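Alp7A (Bacillus subtilis, PDB 5EC0) binds ADP and, as a plasmid-encoded bacterial relative of actin and ParM, probably forms filaments that help segregate its plasmid. Local coordinates at residues 4-9 and 123-128; 180-185 and 219-224; 190-195 and 369-374; 198-203 and 225-230. One frame throughout, in Å; residues are numbered along the deposited sequence.

Interaction 1 (4-9 and 123-128); sequences SRMNVD and EYFQTM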
loop_
_atom_site.group_PDB
_atom_site.type_symbol
_atom_site.label_atom_id
_atom_site.label_comp_id
_atom_site.label_asym_id
_atom_site.label_seq_id
_atom_site.Cartn_x
_atom_site.Cartn_y
_atom_site.Cartn_z
ATOM N N SER A 4 6.313 -16.610 -10.119
ATOM C CA SER A 4 5.079 -17.351 -9.877
ATOM C C SER A 4 3.942 -16.441 -9.424
ATOM O O SER A 4 2.821 -16.546 -9.923
ATOM C CB SER A 4 5.303 -18.448 -8.831
ATOM O OG SER A 4 6.267 -19.372 -9.286
ATOM N N ARG A 5 4.228 -15.568 -8.461
ATOM C CA ARG A 5 3.212 -14.703 -7.866
ATOM C C ARG A 5 3.730 -13.279 -7.750
ATOM O O ARG A 5 4.815 -13.040 -7.202
ATOM C CB ARG A 5 2.801 -15.207 -6.470
ATOM C CG ARG A 5 2.341 -16.672 -6.411
ATOM C CD ARG A 5 2.019 -17.125 -4.970
ATOM N NE ARG A 5 2.980 -16.585 -3.999
ATOM C CZ ARG A 5 4.184 -17.097 -3.768
ATOM N NH1 ARG A 5 4.579 -18.170 -4.430
ATOM N NH2 ARG A 5 4.998 -16.533 -2.884
ATOM N N MET A 6 2.972 -12.325 -8.266
ATOM C CA MET A 6 3.315 -10.936 -8.026
ATOM C C MET A 6 2.092 -10.144 -7.578
ATOM O O MET A 6 1.100 -10.043 -8.299
ATOM C CB MET A 6 3.929 -10.296 -9.266
ATOM C CG MET A 6 4.196 -8.812 -9.076
ATOM S SD MET A 6 5.206 -8.187 -10.403
ATOM C CE MET A 6 5.445 -6.485 -9.890
ATOM N N ASN A 7 2.200 -9.588 -6.378
ATOM C CA ASN A 7 1.127 -8.875 -5.712
ATOM C C ASN A 7 1.502 -7.421 -5.481
ATOM O O ASN A 7 2.558 -7.133 -4.939
ATOM C CB ASN A 7 0.799 -9.561 -4.391
ATOM C CG ASN A 7 0.273 -10.975 -4.596
ATOM O OD1 ASN A 7 -0.683 -11.200 -5.353
ATOM N ND2 ASN A 7 0.896 -11.932 -3.934
ATOM N N VAL A 8 0.637 -6.506 -5.885
ATOM C CA VAL A 8 0.998 -5.086 -5.894
ATOM C C VAL A 8 -0.064 -4.274 -5.182
ATOM O O VAL A 8 -1.257 -4.447 -5.440
ATOM C CB VAL A 8 1.177 -4.557 -7.343
ATOM C CG1 VAL A 8 1.339 -3.080 -7.359
ATOM C CG2 VAL A 8 2.383 -5.226 -8.008
ATOM N N ASP A 9 0.392 -3.431 -4.257
ATOM C CA ASP A 9 -0.411 -2.408 -3.605
ATOM C C ASP A 9 0.023 -1.058 -4.187
ATOM O O ASP A 9 1.105 -0.566 -3.860
ATOM C CB ASP A 9 -0.196 -2.445 -2.081
ATOM C CG ASP A 9 -1.149 -1.524 -1.309
ATOM O OD1 ASP A 9 -1.665 -0.532 -1.870
ATOM O OD2 ASP A 9 -1.373 -1.799 -0.109
ATOM N N GLU A 123 3.290 -15.653 -13.806
ATOM C CA GLU A 123 2.157 -16.580 -13.914
ATOM C C GLU A 123 0.881 -15.938 -13.401
ATOM O O GLU A 123 -0.168 -16.058 -14.019
ATOM C CB GLU A 123 2.435 -17.867 -13.143
ATOM C CG GLU A 123 3.624 -18.640 -13.676
ATOM C CD GLU A 123 3.796 -19.988 -13.001
ATOM O OE1 GLU A 123 2.792 -20.541 -12.504
ATOM O OE2 GLU A 123 4.934 -20.492 -12.971
ATOM N N TYR A 124 0.996 -15.225 -12.285
ATOM C CA TYR A 124 -0.162 -14.670 -11.608
ATOM C C TYR A 124 0.149 -13.290 -11.026
ATOM O O TYR A 124 0.907 -13.172 -10.067
ATOM C CB TYR A 124 -0.630 -15.627 -10.505
ATOM C CG TYR A 124 -2.006 -15.315 -9.976
ATOM C CD1 TYR A 124 -3.127 -15.429 -10.798
ATOM C CD2 TYR A 124 -2.198 -14.929 -8.648
ATOM C CE1 TYR A 124 -4.409 -15.159 -10.322
ATOM C CE2 TYR A 124 -3.482 -14.651 -8.160
ATOM C CZ TYR A 124 -4.578 -14.764 -9.003
ATOM O OH TYR A 124 -5.840 -14.498 -8.530
ATOM N N PHE A 125 -0.408 -12.257 -11.651
ATOM C CA PHE A 125 -0.279 -10.881 -11.181
ATOM C C PHE A 125 -1.551 -10.515 -10.450
ATOM O O PHE A 125 -2.657 -10.827 -10.913
ATOM C CB PHE A 125 -0.037 -9.912 -12.353
ATOM C CG PHE A 125 0.005 -8.444 -11.954
ATOM C CD1 PHE A 125 -1.156 -7.680 -11.903
ATOM C CD2 PHE A 125 1.222 -7.821 -11.660
ATOM C CE1 PHE A 125 -1.111 -6.339 -11.548
ATOM C CE2 PHE A 125 1.270 -6.483 -11.303
ATOM C CZ PHE A 125 0.116 -5.744 -11.247
ATOM N N GLN A 126 -1.404 -9.827 -9.325
ATOM C CA GLN A 126 -2.560 -9.436 -8.562
ATOM C C GLN A 126 -2.347 -8.039 -7.988
ATOM O O GLN A 126 -1.269 -7.707 -7.456
ATOM C CB GLN A 126 -2.822 -10.468 -7.459
ATOM C CG GLN A 126 -4.239 -10.587 -7.034
ATOM C CD GLN A 126 -4.460 -11.674 -5.994
ATOM O OE1 GLN A 126 -5.576 -12.168 -5.849
ATOM N NE2 GLN A 126 -3.404 -12.036 -5.253
ATOM N N THR A 127 -3.367 -7.210 -8.131
ATOM C CA THR A 127 -3.383 -5.911 -7.481
ATOM C C THR A 127 -4.805 -5.670 -6.949
ATOM O O THR A 127 -5.561 -6.633 -6.710
ATOM C CB THR A 127 -2.891 -4.775 -8.436
ATOM O OG1 THR A 127 -2.789 -3.549 -7.708
ATOM C CG2 THR A 127 -3.810 -4.586 -9.665
ATOM N N MET A 128 -5.171 -4.414 -6.727
ATOM C CA MET A 128 -6.477 -4.112 -6.147
ATOM C C MET A 128 -6.840 -2.659 -6.433
ATOM O O MET A 128 -6.001 -1.897 -6.907
ATOM C CB MET A 128 -6.483 -4.400 -4.632
ATOM C CG MET A 128 -5.192 -4.008 -3.941
ATOM S SD MET A 128 -5.000 -4.527 -2.219
ATOM C CE MET A 128 -3.283 -4.115 -1.975
#
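Gln126 and Asn7 lie side by side on one face of two paired parallel strands. Gln126 CG is anti to the backbone N (chi1 -152°) and the chain is extended, which carries its amide alongside Asn7. Gln126 NE2 donates to Asn7 OD1 over 2.8 Å, and the bond is fairly straight (163°). The acceptor lies in the amide plane of Gln126, but the donor stands above the carbonyl plane of Asn7, and the two amides are turned 42° apart. The backbones are joined by parallel-sheet bonds. Met6 N gives to Tyr124 O at 2.9 Å, Gln126 N to Met6 O, and Val8 N to Gln126 O. Thr127 OG1 then donates to Val8 O at 2.9 Å. On the other face, Met6 SD sits at the edge of the Phe125 ring, 5.4 Å from its centroid, a Met-aromatic contact. Val8 CG2 reaches Phe125 CE2 at 3.7 Å. Met128 CE touches Asp9 CG at 3.4 Å.

Second-shell groups fix the amides: Arg178 NE gives to Gln126 OE1, and Glu370 takes a bond from Asn7 ND2. An alanine in place of Gln126 would probably leave Asn7 OD1 without this donor and Arg178 NE without this acceptor. The side chain of Asp9 is about 4 Å from the magnesium ion and about 6 Å from ADP. The arrangement is typical of the central sheet of an actin-fold domain, whose first strand leads into the nucleotide's phosphate-binding loop.

Interaction 2 (180-185 and 219-224); sequences ESEVAR and DLVLLP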
loop_
_atom_site.group_PDB
_atom_site.type_symbol
_atom_site.label_atom_id
_atom_site.label_comp_id
_atom_site.label_asym_id
_atom_site.label_seq_id
_atom_site.Cartn_x
_atom_site.Cartn_y
_atom_site.Cartn_z
ATOM N N GLU A 180 -9.320 -3.193 -2.323
ATOM C CA GLU A 180 -8.568 -2.673 -1.169
ATOM C C GLU A 180 -9.421 -2.641 0.102
ATOM O O GLU A 180 -10.639 -2.447 0.031
ATOM C CB GLU A 180 -8.039 -1.258 -1.440
ATOM C CG GLU A 180 -6.637 -1.207 -1.984
ATOM C CD GLU A 180 -6.138 0.215 -2.205
ATOM O OE1 GLU A 180 -6.227 1.043 -1.276
ATOM O OE2 GLU A 180 -5.663 0.500 -3.321
ATOM N N SER A 181 -8.760 -2.833 1.245
ATOM C CA SER A 181 -9.370 -2.809 2.582
ATOM C C SER A 181 -10.185 -4.071 2.864
ATOM O O SER A 181 -10.001 -4.717 3.898
ATOM C CB SER A 181 -10.241 -1.555 2.762
ATOM O OG SER A 181 -9.576 -0.414 2.254
ATOM N N GLU A 182 -11.092 -4.418 1.956
ATOM C CA GLU A 182 -11.840 -5.660 2.098
ATOM C C GLU A 182 -10.907 -6.850 1.985
ATOM O O GLU A 182 -11.000 -7.767 2.803
ATOM C CB GLU A 182 -12.968 -5.758 1.059
ATOM C CG GLU A 182 -13.840 -7.019 1.158
ATOM C CD GLU A 182 -13.262 -8.209 0.400
ATOM O OE1 GLU A 182 -12.431 -8.001 -0.508
ATOM O OE2 GLU A 182 -13.633 -9.360 0.709
ATOM N N VAL A 183 -10.005 -6.848 0.995
ATOM C CA VAL A 183 -9.156 -8.025 0.743
ATOM C C VAL A 183 -8.217 -8.332 1.925
ATOM O O VAL A 183 -7.757 -9.463 2.098
ATOM C CB VAL A 183 -8.296 -7.866 -0.566
ATOM C CG1 VAL A 183 -7.149 -6.882 -0.369
ATOM C CG2 VAL A 183 -7.746 -9.214 -1.020
ATOM N N ALA A 184 -7.952 -7.325 2.746
ATOM C CA ALA A 184 -7.074 -7.495 3.887
ATOM C C ALA A 184 -7.608 -8.524 4.877
ATOM O O ALA A 184 -6.857 -9.027 5.709
ATOM C CB ALA A 184 -6.854 -6.160 4.592
ATOM N N ARG A 185 -8.896 -8.836 4.795
ATOM C CA ARG A 185 -9.469 -9.763 5.756
ATOM C C ARG A 185 -8.812 -11.123 5.574
ATOM O O ARG A 185 -8.764 -11.898 6.510
ATOM C CB ARG A 185 -11.006 -9.846 5.635
ATOM C CG ARG A 185 -11.512 -10.577 4.387
ATOM C CD ARG A 185 -12.980 -10.298 4.066
ATOM N NE ARG A 185 -13.327 -10.916 2.787
ATOM C CZ ARG A 185 -13.824 -12.145 2.621
ATOM N NH1 ARG A 185 -14.083 -12.931 3.661
ATOM N NH2 ARG A 185 -14.071 -12.586 1.394
ATOM N N ASP A 219 -10.783 4.191 4.614
ATOM C CA ASP A 219 -11.770 3.297 4.008
ATOM C C ASP A 219 -12.260 2.246 4.998
ATOM O O ASP A 219 -11.464 1.598 5.684
ATOM C CB ASP A 219 -11.182 2.617 2.770
ATOM C CG ASP A 219 -10.450 3.595 1.859
ATOM O OD1 ASP A 219 -11.109 4.237 1.021
ATOM O OD2 ASP A 219 -9.214 3.725 1.991
ATOM N N LEU A 220 -13.574 2.081 5.071
ATOM C CA LEU A 220 -14.154 1.166 6.041
ATOM C C LEU A 220 -15.011 0.106 5.370
ATOM O O LEU A 220 -15.779 0.401 4.443
ATOM C CB LEU A 220 -14.980 1.940 7.071
ATOM C CG LEU A 220 -14.220 3.011 7.865
ATOM C CD1 LEU A 220 -14.402 4.379 7.244
ATOM C CD2 LEU A 220 -14.684 3.030 9.307
ATOM N N VAL A 221 -14.862 -1.132 5.834
ATOM C CA VAL A 221 -15.656 -2.249 5.333
ATOM C C VAL A 221 -16.387 -2.955 6.478
ATOM O O VAL A 221 -15.785 -3.256 7.507
ATOM C CB VAL A 221 -14.785 -3.272 4.604
ATOM C CG1 VAL A 221 -15.658 -4.177 3.749
ATOM C CG2 VAL A 221 -13.756 -2.564 3.750
ATOM N N LEU A 222 -17.678 -3.219 6.311
ATOM C CA LEU A 222 -18.425 -3.931 7.353
ATOM C C LEU A 222 -18.448 -5.431 7.038
ATOM O O LEU A 222 -19.065 -5.860 6.060
ATOM C CB LEU A 222 -19.840 -3.362 7.495
ATOM C CG LEU A 222 -20.740 -3.920 8.611
ATOM C CD1 LEU A 222 -20.060 -3.739 9.955
ATOM C CD2 LEU A 222 -22.113 -3.233 8.610
ATOM N N LEU A 223 -17.739 -6.219 7.847
ATOM C CA LEU A 223 -17.677 -7.668 7.659
ATOM C C LEU A 223 -18.568 -8.396 8.656
ATOM O O LEU A 223 -18.354 -8.306 9.867
ATOM C CB LEU A 223 -16.241 -8.185 7.794
ATOM C CG LEU A 223 -15.159 -7.468 6.973
ATOM C CD1 LEU A 223 -13.799 -8.078 7.227
ATOM C CD2 LEU A 223 -15.466 -7.491 5.496
ATOM N N PRO A 224 -19.561 -9.136 8.147
ATOM C CA PRO A 224 -20.429 -9.950 9.000
ATOM C C PRO A 224 -19.620 -10.996 9.761
ATOM O O PRO A 224 -18.572 -11.426 9.270
ATOM C CB PRO A 224 -21.394 -10.613 8.002
ATOM C CG PRO A 224 -21.333 -9.759 6.777
ATOM C CD PRO A 224 -19.918 -9.247 6.725
#
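Val221 packs its two methyls against the backbone and CB atoms of Ser181 and Glu182. Having CG1 anti to the backbone N (chi1 -163°) puts CG1 by Glu182 CB and leaves CG2 by Ser181 CB and Glu182 N. The distance from CG2 to Glu182 N is 3.7 Å. From CG2 to Ser181 CB it is 3.8 Å. Leu223, two residues on, points the same way. Its CD1 packs 3.7 Å from Arg185 CB, and both its methyls lie near Arg185 CD, so the arginine's aliphatic stem does the touching. The head of Arg185 turns back on its own segment: NE donates to Glu182 OE2 at 2.6 Å, a salt bridge in which NE reaches OE2 from above the carboxylate plane.

At the other end Ser181 OG sits 3.5 Å from Asp219 CB, in plain contact. Ser181 OG hydrogen-bonds to Asp212, and Asp219 to Ser238 and Thr217. A type I turn from Glu182 to Arg185 lifts the chain off the strand. Alternate residues of strand 218-223 thus pack against the loop that leads from strand 166-179 into helix 185-189. In the actin fold such a connection passes between the two domains. The Asp219 end faces the cleft, its side chain about 6 Å from the magnesium ion.

Interaction 3 (190-195 and 369-374); sequences KNFDLE and LEVLSR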
loop_
_atom_site.group_PDB
_atom_site.type_symbol
_atom_site.label_atom_id
_atom_site.label_comp_id
_atom_site.label_asym_id
_atom_site.label_seq_id
_atom_site.Cartn_x
_atom_site.Cartn_y
_atom_site.Cartn_z
ATOM N N LYS A 190 -6.343 -16.200 7.323
ATOM C CA LYS A 190 -5.369 -17.241 6.995
ATOM C C LYS A 190 -3.922 -16.757 7.101
ATOM O O LYS A 190 -3.652 -15.560 6.943
ATOM C CB LYS A 190 -5.612 -17.738 5.566
ATOM C CG LYS A 190 -7.025 -18.218 5.280
ATOM C CD LYS A 190 -7.215 -19.631 5.744
ATOM C CE LYS A 190 -8.079 -20.432 4.773
ATOM N NZ LYS A 190 -8.059 -21.866 5.159
ATOM N N ASN A 191 -2.994 -17.682 7.338
ATOM C CA ASN A 191 -1.576 -17.391 7.140
ATOM C C ASN A 191 -1.162 -17.794 5.713
ATOM O O ASN A 191 -1.981 -18.284 4.937
ATOM C CB ASN A 191 -0.717 -18.093 8.197
ATOM C CG ASN A 191 -0.829 -19.614 8.144
ATOM O OD1 ASN A 191 -1.298 -20.191 7.169
ATOM N ND2 ASN A 191 -0.389 -20.263 9.204
ATOM N N PHE A 192 0.094 -17.593 5.355
ATOM C CA PHE A 192 0.516 -17.876 3.979
ATOM C C PHE A 192 0.502 -19.380 3.638
ATOM O O PHE A 192 0.589 -19.756 2.473
ATOM C CB PHE A 192 1.910 -17.295 3.725
ATOM C CG PHE A 192 1.978 -15.793 3.873
ATOM C CD1 PHE A 192 0.861 -15.005 3.610
ATOM C CD2 PHE A 192 3.158 -15.171 4.270
ATOM C CE1 PHE A 192 0.907 -13.629 3.752
ATOM C CE2 PHE A 192 3.222 -13.796 4.412
ATOM C CZ PHE A 192 2.084 -13.012 4.147
ATOM N N ASP A 193 0.399 -20.232 4.652
ATOM C CA ASP A 193 0.228 -21.663 4.422
ATOM C C ASP A 193 -1.239 -22.026 4.307
ATOM O O ASP A 193 -1.577 -23.207 4.293
ATOM C CB ASP A 193 0.869 -22.486 5.545
ATOM C CG ASP A 193 2.376 -22.337 5.591
ATOM O OD1 ASP A 193 2.997 -22.161 4.525
ATOM O OD2 ASP A 193 2.941 -22.393 6.696
ATOM N N LEU A 194 -2.100 -21.008 4.253
ATOM C CA LEU A 194 -3.554 -21.172 4.088
ATOM C C LEU A 194 -4.209 -21.926 5.247
ATOM O O LEU A 194 -5.266 -22.528 5.094
ATOM C CB LEU A 194 -3.870 -21.878 2.761
ATOM C CG LEU A 194 -3.127 -21.297 1.552
ATOM C CD1 LEU A 194 -3.414 -22.096 0.274
ATOM C CD2 LEU A 194 -3.484 -19.829 1.380
ATOM N N GLU A 195 -3.570 -21.876 6.412
ATOM C CA GLU A 195 -4.153 -22.368 7.649
ATOM C C GLU A 195 -5.004 -21.271 8.278
ATOM O O GLU A 195 -4.594 -20.113 8.270
ATOM C CB GLU A 195 -3.045 -22.805 8.613
ATOM C CG GLU A 195 -2.131 -23.894 8.054
ATOM C CD GLU A 195 -0.786 -23.952 8.748
ATOM O OE1 GLU A 195 -0.544 -23.137 9.670
ATOM O OE2 GLU A 195 0.035 -24.820 8.372
ATOM N N LEU A 369 -3.581 -10.003 -0.394
ATOM C CA LEU A 369 -3.311 -10.449 -1.754
ATOM C C LEU A 369 -2.411 -11.682 -1.732
ATOM O O LEU A 369 -2.638 -12.634 -2.473
ATOM C CB LEU A 369 -2.652 -9.355 -2.590
ATOM C CG LEU A 369 -3.487 -8.142 -3.000
ATOM C CD1 LEU A 369 -2.730 -7.242 -3.992
ATOM C CD2 LEU A 369 -4.872 -8.563 -3.563
ATOM N N GLU A 370 -1.376 -11.656 -0.898
ATOM C CA GLU A 370 -0.433 -12.765 -0.871
ATOM C C GLU A 370 -1.158 -14.095 -0.543
ATOM O O GLU A 370 -0.967 -15.105 -1.220
ATOM C CB GLU A 370 0.694 -12.481 0.129
ATOM C CG GLU A 370 1.743 -13.592 0.240
ATOM C CD GLU A 370 2.574 -13.791 -1.033
ATOM O OE1 GLU A 370 2.634 -12.866 -1.870
ATOM O OE2 GLU A 370 3.171 -14.881 -1.193
ATOM N N VAL A 371 -2.004 -14.069 0.481
ATOM C CA VAL A 371 -2.819 -15.222 0.855
ATOM C C VAL A 371 -3.670 -15.702 -0.323
ATOM O O VAL A 371 -3.743 -16.902 -0.599
ATOM C CB VAL A 371 -3.757 -14.888 2.053
ATOM C CG1 VAL A 371 -4.928 -15.911 2.166
ATOM C CG2 VAL A 371 -2.988 -14.794 3.360
ATOM N N LEU A 372 -4.319 -14.771 -1.022
ATOM C CA LEU A 372 -5.144 -15.175 -2.156
ATOM C C LEU A 372 -4.290 -15.789 -3.269
ATOM O O LEU A 372 -4.723 -16.709 -3.945
ATOM C CB LEU A 372 -5.961 -14.000 -2.683
ATOM C CG LEU A 372 -7.133 -13.640 -1.757
ATOM C CD1 LEU A 372 -7.990 -12.526 -2.347
ATOM C CD2 LEU A 372 -7.994 -14.898 -1.430
ATOM N N SER A 373 -3.070 -15.300 -3.446
ATOM C CA SER A 373 -2.246 -15.799 -4.542
ATOM C C SER A 373 -1.719 -17.196 -4.203
ATOM O O SER A 373 -1.559 -18.007 -5.098
ATOM C CB SER A 373 -1.098 -14.823 -4.869
ATOM O OG SER A 373 -0.132 -14.794 -3.836
ATOM N N ARG A 374 -1.483 -17.497 -2.925
ATOM C CA ARG A 374 -1.119 -18.873 -2.554
ATOM C C ARG A 374 -2.285 -19.842 -2.718
ATOM O O ARG A 374 -2.081 -20.998 -3.044
ATOM C CB ARG A 374 -0.632 -18.976 -1.109
ATOM C CG ARG A 374 0.451 -18.008 -0.730
ATOM C CD ARG A 374 1.839 -18.565 -0.874
ATOM N NE ARG A 374 2.773 -17.570 -0.346
ATOM C CZ ARG A 374 3.750 -17.829 0.516
ATOM N NH1 ARG A 374 3.949 -19.068 0.952
ATOM N NH2 ARG A 374 4.533 -16.840 0.930
#
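Phe192 starts its contact at CB, which sits 3.7 Å from Arg374 CZ, over the centre of one guanidinium face. CG is anti to the carbonyl carbon (chi1 -62°), which swings the ring toward Glu370 and Val371. CG and CD2 each lie 4.0 Å from Arg374 NH2, with ring and guanidinium planes 27° apart. On the other branch CD1 meets Val371 CG2 at 3.9 Å, the methyl lying at the ring edge. CE1 comes within 3.6 Å of Glu370 CG, which stands over a ring face in a CH-pi contact, offset toward the rim. CZ is also near that carbon.

This packing seats a type I turn, Asn191 to Leu194, on helix 364-386. The turn follows helix 185-189. Arg374 is held by its own helix: NE and NH2 both bond to Glu370 OE2, NE at 2.8 Å. This fixes the rotation of the guanidinium, one face of which meets Phe192 CB. Arg5 also forms a salt bridge with Glu370. Farther along the turn, Leu194 CD2 packs 3.5 Å from Val371 O.

Interaction 4 (198-203 and 225-230); sequences DYAEQF and AGLKPP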
loop_
_atom_site.group_PDB
_atom_site.type_symbol
_atom_site.label_atom_id
_atom_site.label_comp_id
_atom_site.label_asym_id
_atom_site.label_seq_id
_atom_site.Cartn_x
_atom_site.Cartn_y
_atom_site.Cartn_z
ATOM N N ASP A 198 -5.761 -18.826 14.542
ATOM C CA ASP A 198 -6.406 -18.744 15.841
ATOM C C ASP A 198 -6.767 -17.286 16.163
ATOM O O ASP A 198 -7.805 -16.998 16.767
ATOM C CB ASP A 198 -5.500 -19.316 16.929
ATOM C CG ASP A 198 -6.203 -19.409 18.253
ATOM O OD1 ASP A 198 -7.070 -20.296 18.391
ATOM O OD2 ASP A 198 -5.921 -18.580 19.141
ATOM N N TYR A 199 -5.887 -16.377 15.756
ATOM C CA TYR A 199 -6.123 -14.949 15.884
ATOM C C TYR A 199 -7.500 -14.490 15.347
ATOM O O TYR A 199 -8.100 -13.549 15.873
ATOM C CB TYR A 199 -4.993 -14.197 15.162
ATOM C CG TYR A 199 -5.054 -12.685 15.264
ATOM C CD1 TYR A 199 -4.483 -12.005 16.347
ATOM C CD2 TYR A 199 -5.672 -11.939 14.277
ATOM C CE1 TYR A 199 -4.531 -10.608 16.432
ATOM C CE2 TYR A 199 -5.725 -10.559 14.349
ATOM C CZ TYR A 199 -5.156 -9.896 15.423
ATOM O OH TYR A 199 -5.230 -8.518 15.460
ATOM N N ALA A 200 -7.999 -15.146 14.303
ATOM C CA ALA A 200 -9.276 -14.740 13.716
ATOM C C ALA A 200 -10.482 -15.198 14.537
ATOM O O ALA A 200 -11.615 -14.784 14.255
ATOM C CB ALA A 200 -9.393 -15.268 12.287
ATOM N N GLU A 201 -10.248 -16.043 15.544
ATOM C CA GLU A 201 -11.347 -16.634 16.316
ATOM C C GLU A 201 -12.065 -15.607 17.167
ATOM O O GLU A 201 -13.232 -15.794 17.509
ATOM C CB GLU A 201 -10.855 -17.776 17.218
ATOM C CG GLU A 201 -10.324 -18.993 16.458
ATOM C CD GLU A 201 -11.411 -19.726 15.679
ATOM O OE1 GLU A 201 -12.507 -19.954 16.243
ATOM O OE2 GLU A 201 -11.164 -20.073 14.503
ATOM N N GLN A 202 -11.370 -14.523 17.513
ATOM C CA GLN A 202 -11.971 -13.483 18.341
ATOM C C GLN A 202 -13.048 -12.735 17.550
ATOM O O GLN A 202 -13.867 -12.022 18.140
ATOM C CB GLN A 202 -10.907 -12.506 18.855
ATOM C CG GLN A 202 -10.188 -11.707 17.743
ATOM C CD GLN A 202 -9.000 -10.918 18.291
ATOM O OE1 GLN A 202 -9.166 -10.063 19.161
ATOM N NE2 GLN A 202 -7.798 -11.222 17.804
ATOM N N PHE A 203 -13.042 -12.903 16.223
ATOM C CA PHE A 203 -14.036 -12.254 15.359
ATOM C C PHE A 203 -15.103 -13.245 14.858
ATOM O O PHE A 203 -15.941 -12.898 14.026
ATOM C CB PHE A 203 -13.346 -11.569 14.162
ATOM C CG PHE A 203 -12.212 -10.657 14.562
ATOM C CD1 PHE A 203 -12.462 -9.484 15.269
ATOM C CD2 PHE A 203 -10.890 -10.979 14.243
ATOM C CE1 PHE A 203 -11.415 -8.637 15.663
ATOM C CE2 PHE A 203 -9.840 -10.133 14.609
ATOM C CZ PHE A 203 -10.105 -8.961 15.323
ATOM N N ALA A 225 -20.122 -11.378 10.932
ATOM C CA ALA A 225 -19.479 -12.304 11.863
ATOM C C ALA A 225 -18.669 -13.419 11.198
ATOM O O ALA A 225 -19.155 -14.105 10.315
ATOM C CB ALA A 225 -20.553 -12.920 12.786
ATOM N N GLY A 226 -17.429 -13.604 11.640
ATOM C CA GLY A 226 -16.555 -14.586 11.016
ATOM C C GLY A 226 -15.763 -14.048 9.825
ATOM O O GLY A 226 -15.267 -14.818 9.012
ATOM N N LEU A 227 -15.651 -12.728 9.728
ATOM C CA LEU A 227 -14.877 -12.079 8.665
ATOM C C LEU A 227 -15.330 -12.541 7.273
ATOM O O LEU A 227 -14.511 -12.817 6.388
ATOM C CB LEU A 227 -13.376 -12.336 8.860
ATOM C CG LEU A 227 -12.837 -11.947 10.247
ATOM C CD1 LEU A 227 -11.377 -12.336 10.408
ATOM C CD2 LEU A 227 -13.033 -10.451 10.541
ATOM N N LYS A 228 -16.647 -12.601 7.100
ATOM C CA LYS A 228 -17.277 -13.064 5.870
ATOM C C LYS A 228 -17.363 -11.908 4.883
ATOM O O LYS A 228 -17.144 -10.763 5.271
ATOM C CB LYS A 228 -18.669 -13.649 6.184
ATOM C CG LYS A 228 -18.599 -14.959 6.964
ATOM C CD LYS A 228 -19.951 -15.426 7.461
ATOM C CE LYS A 228 -19.821 -16.733 8.241
ATOM N NZ LYS A 228 -19.035 -17.741 7.467
ATOM N N PRO A 229 -17.663 -12.196 3.600
ATOM C CA PRO A 229 -17.701 -11.082 2.648
ATOM C C PRO A 229 -18.781 -10.058 3.003
ATOM O O PRO A 229 -19.791 -10.413 3.607
ATOM C CB PRO A 229 -18.018 -11.766 1.308
ATOM C CG PRO A 229 -17.672 -13.192 1.494
ATOM C CD PRO A 229 -17.917 -13.492 2.942
ATOM N N PRO A 230 -18.559 -8.790 2.638
ATOM C CA PRO A 230 -19.559 -7.735 2.849
ATOM C C PRO A 230 -20.876 -8.125 2.203
ATOM O O PRO A 230 -20.851 -8.785 1.168
ATOM C CB PRO A 230 -18.941 -6.514 2.158
ATOM C CG PRO A 230 -17.464 -6.805 2.136
ATOM C CD PRO A 230 -17.339 -8.283 1.985
#
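Phe203, Leu227 and Gly226 carry this contact. Leu227 points its isobutyl group at the base of Phe203. Its CD2 lies 3.8 Å from Phe203 CB, and its CD1 is 4.1 Å from Phe203 CD2, approaching the ring obliquely. The same CD1 also reaches Ala200 CB at 4.0 Å. The branches thus divide the work: CD2 rests on the root of Phe203, and CD1 touches both Phe203 CD2 and Ala200 CB. Leu227 CG is anti to its carbonyl carbon (chi1 -54°), a setting that turns the isobutyl group toward Phe203 and Ala200. The ring itself leads on from Leu227, toward Val208, Leu325 and Ile188, and one of its faces is covered by Gln202 CG.

Gly226 adds the polar link. Its N donates to Phe203 O at 2.9 Å, with an N-H...O angle of 150° and the donor tilted 21° from the carbonyl plane. Its backbone angles would jam a CB against the preceding carbonyl oxygen, which calls for glycine. An alanine in place of Leu227 would probably open a gap beside Phe203 CB and leave Ala200 CB without this apolar partner.

The segments lie in the loops before strand 207-213 and after strand 218-223. One backbone hydrogen bond joins the two loops and the rest is apolar packing, so the contact probably rests on shape and the exclusion of water.

Interaction 1 lies in one domain. Interaction 2 joins the connecting loop to the other domain, which also holds interaction 4; interaction 3 involves helix 364-386 near the junction. Interactions 1 and 3, 13 Å apart between centres, meet at Glu370 of interaction 3, whose OE2 is 3.0 Å from Arg5 NH2. Interaction 2 touches interaction 1 where Val183 CG1 packs 3.7 Å from Met128 SD. It touches interaction 3 through Val183 and Leu372. Arg185 NH1 probably bonds to Leu227 O at 2.8 Å, linking interactions 2 and 4. The side chains of Asp9 and Asp219 come within about 4 Å and about 6 Å of the magnesium ion. Interactions 3 and 4 lie away from the nucleotide site.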